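HP0420 homologue (Helicobacter felis, PDB 3LW3) is of unknown function but adopts a hotdog fold, the fold of many thioesterases and dehydratases that act on acyl-CoA or acyl-carrier-protein substrates. Local coordinates at residues 67-72 and 100-105. Residues are numbered along the deposited sequence; the frame is centred on the assembly and turned at random.
Sequences AALCAL and ATITHT
Ala-100 points its methyl toward the helix and meets two alanines one turn apart. Its CB lies 3.7 Å from CB of Ala-71 and 4.0 Å from CB of Ala-67. The same methyl also rests 3.5 Å from the backbone O of Ala-67. That oxygen accepts the helical hydrogen bond from the N of Ala-71, so the methyl packs against a carbonyl already engaged in the helix. With only methyl groups on both sides, backbone comes close to backbone: the CA atoms of Ala-68 and Ala-100 are 5.3 Å apart. This end is buried. Ile-112 of the neighbouring strand 109-118 touches Ala-100, and Phe-128 of strand 121-132 touches Ala-68.

The pairing belongs to the hotdog fold, in which a long helix is wrapped by a curved antiparallel sheet. Here the last turns of helix 57-72 lie over strand 96-105, and the two short axes cross at -58° with a closest approach of 7.3 Å.

Toward the C-terminal end of the helix longer side chains make the contact. Ile-102 sets CG1 beside its backbone N (chi1 -65°), anti to the carbonyl carbon, and the extended chain carries CD1 to 3.6 Å from O of Ala-71. CD1 also touches CD1 of Leu-72 at 4.1 Å, where the two side chains cross at about a right angle. Ile-102 and Leu-72 are both partly exposed. Farther out, on the solvent side, exposed Thr-105 makes only a marginal approach, its OG1 lying 4.4 Å from CD1 of Leu-72. The hydroxyl of Thr-105 is hydrogen-bonded to Ser-110 OG. Between Ile-102 and Thr-105 the strand makes a classic beta bulge, in which Thr-103 and His-104 both face Thr-111 of the neighbouring strand 109-118.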
ATOM      1  N   ALA B  67      -6.539  -5.443   4.850  1.00 13.77           N
ATOM      2  CA  ALA B  67      -6.688  -6.624   5.768  1.00 14.28           C
ATOM      3  C   ALA B  67      -6.263  -6.260   7.219  1.00 14.49           C
ATOM      4  O   ALA B  67      -6.983  -6.550   8.198  1.00 14.87           O
ATOM      5  CB  ALA B  67      -5.856  -7.832   5.330  1.00 15.16           C
ATOM      6  N   ALA B  68      -5.076  -5.657   7.322  1.00 15.13           N
ATOM      7  CA  ALA B  68      -4.504  -5.263   8.627  1.00 15.01           C
ATOM      8  C   ALA B  68      -5.494  -4.362   9.397  1.00 16.18           C
ATOM      9  O   ALA B  68      -5.812  -4.630  10.546  1.00 16.14           O
ATOM     10  CB  ALA B  68      -3.177  -4.567   8.421  1.00 15.42           C
ATOM     11  N   LEU B  69      -6.003  -3.309   8.756  1.00 14.93           N
ATOM     12  CA  LEU B  69      -6.975  -2.395   9.399  1.00 16.63           C
ATOM     13  C   LEU B  69      -8.242  -3.152   9.821  1.00 16.49           C
ATOM     14  O   LEU B  69      -8.757  -2.925  10.904  1.00 17.78           O
ATOM     15  CB  LEU B  69      -7.277  -1.203   8.494  1.00 16.07           C
ATOM     16  CG  LEU B  69      -6.111  -0.210   8.430  1.00 18.17           C
ATOM     17  CD1 LEU B  69      -6.139   0.809   7.223  1.00 19.64           C
ATOM     18  CD2 LEU B  69      -6.076   0.549   9.763  1.00 18.89           C
ATOM     19  N   CYS B  70      -8.735  -4.060   8.977  1.00 15.34           N
ATOM     20  CA  CYS B  70      -9.933  -4.824   9.309  1.00 16.43           C
ATOM     21  C   CYS B  70      -9.770  -5.788  10.501  1.00 16.57           C
ATOM     22  O   CYS B  70     -10.736  -6.054  11.237  1.00 17.39           O
ATOM     23  CB  CYS B  70     -10.427  -5.593   8.090  1.00 17.60           C
ATOM     24  SG  CYS B  70     -11.048  -4.571   6.769  1.00 17.50           S
ATOM     25  N   ALA B  71      -8.573  -6.295  10.718  1.00 14.77           N
ATOM     26  CA  ALA B  71      -8.323  -7.198  11.835  1.00 15.72           C
ATOM     27  C   ALA B  71      -8.532  -6.500  13.185  1.00 16.98           C
ATOM     28  O   ALA B  71      -9.000  -7.133  14.139  1.00 18.69           O
ATOM     29  CB  ALA B  71      -6.853  -7.749  11.767  1.00 16.88           C
ATOM     30  N   LEU B  72      -8.132  -5.235  13.251  1.00 18.41           N
ATOM     31  CA  LEU B  72      -8.311  -4.429  14.470  1.00 19.05           C
ATOM     32  C   LEU B  72      -9.708  -3.767  14.492  1.00 20.00           C
ATOM     33  O   LEU B  72     -10.360  -3.695  15.546  1.00 20.28           O
ATOM     34  CB  LEU B  72      -7.220  -3.367  14.572  1.00 17.36           C
ATOM     35  CG  LEU B  72      -7.314  -2.460  15.784  1.00 19.67           C
ATOM     36  CD1 LEU B  72      -7.200  -3.345  16.989  1.00 22.70           C
ATOM     37  CD2 LEU B  72      -6.191  -1.473  15.682  1.00 22.57           C
ATOM     38  N   ALA B 100      -4.905 -11.433   7.923  1.00 14.47           N
ATOM     39  CA  ALA B 100      -4.324 -10.575   8.973  1.00 14.77           C
ATOM     40  C   ALA B 100      -4.631 -11.187  10.339  1.00 15.24           C
ATOM     41  O   ALA B 100      -5.763 -11.643  10.608  1.00 14.29           O
ATOM     42  CB  ALA B 100      -4.926  -9.227   8.914  1.00 15.33           C
ATOM     43  N   THR B 101      -3.689 -11.062  11.254  1.00 14.08           N
ATOM     44  CA  THR B 101      -3.890 -11.489  12.646  1.00 15.24           C
ATOM     45  C   THR B 101      -3.182 -10.479  13.553  1.00 16.40           C
ATOM     46  O   THR B 101      -1.994 -10.162  13.360  1.00 16.76           O
ATOM     47  CB  THR B 101      -3.312 -12.897  12.912  1.00 15.68           C
ATOM     48  OG1 THR B 101      -3.822 -13.856  11.977  1.00 17.01           O
ATOM     49  CG2 THR B 101      -3.585 -13.363  14.414  1.00 17.98           C
ATOM     50  N   ILE B 102      -3.872  -9.968  14.568  1.00 16.31           N
ATOM     51  CA  ILE B 102      -3.209  -9.046  15.520  1.00 15.31           C
ATOM     52  C   ILE B 102      -2.168  -9.853  16.307  1.00 16.16           C
ATOM     53  O   ILE B 102      -2.479 -10.967  16.788  1.00 16.31           O
ATOM     54  CB  ILE B 102      -4.224  -8.500  16.553  1.00 15.77           C
ATOM     55  CG1 ILE B 102      -5.310  -7.626  15.861  1.00 16.11           C
ATOM     56  CG2 ILE B 102      -3.512  -7.722  17.621  1.00 16.27           C
ATOM     57  CD1 ILE B 102      -6.499  -7.371  16.739  1.00 18.56           C
ATOM     58  N   THR B 103      -0.957  -9.322  16.424  1.00 16.64           N
ATOM     59  CA  THR B 103       0.104  -9.962  17.219  1.00 19.55           C
ATOM     60  C   THR B 103       0.391  -9.265  18.584  1.00 19.30           C
ATOM     61  O   THR B 103       0.808  -9.920  19.548  1.00 21.00           O
ATOM     62  CB  THR B 103       1.402 -10.178  16.391  1.00 19.75           C
ATOM     63  OG1 THR B 103       1.875  -8.901  15.948  1.00 18.92           O
ATOM     64  CG2 THR B 103       1.094 -11.122  15.178  1.00 19.80           C
ATOM     65  N   HIS B 104       0.132  -7.959  18.662  1.00 18.48           N
ATOM     66  CA  HIS B 104       0.342  -7.168  19.872  1.00 20.69           C
ATOM     67  C   HIS B 104      -0.672  -6.059  19.885  1.00 20.99           C
ATOM     68  O   HIS B 104      -1.002  -5.529  18.831  1.00 19.52           O
ATOM     69  CB  HIS B 104       1.724  -6.540  19.854  1.00 21.21           C
ATOM     70  CG  HIS B 104       2.826  -7.527  19.677  1.00 24.01           C
ATOM     71  ND1 HIS B 104       3.237  -7.965  18.431  1.00 23.49           N
ATOM     72  CD2 HIS B 104       3.575  -8.208  20.581  1.00 26.12           C
ATOM     73  CE1 HIS B 104       4.223  -8.834  18.578  1.00 25.77           C
ATOM     74  NE2 HIS B 104       4.447  -8.998  19.872  1.00 26.43           N
ATOM     75  N   THR B 105      -1.216  -5.724  21.058  1.00 20.61           N
ATOM     76  CA  THR B 105      -2.211  -4.658  21.142  1.00 19.90           C
ATOM     77  C   THR B 105      -2.175  -3.922  22.489  1.00 22.49           C
ATOM     78  O   THR B 105      -1.811  -4.500  23.512  1.00 23.76           O
ATOM     79  CB  THR B 105      -3.687  -5.162  20.861  1.00 20.67           C
ATOM     80  OG1 THR B 105      -4.534  -4.087  20.455  1.00 22.14           O
ATOM     81  CG2 THR B 105      -4.279  -5.824  22.127  1.00 22.29           C
TER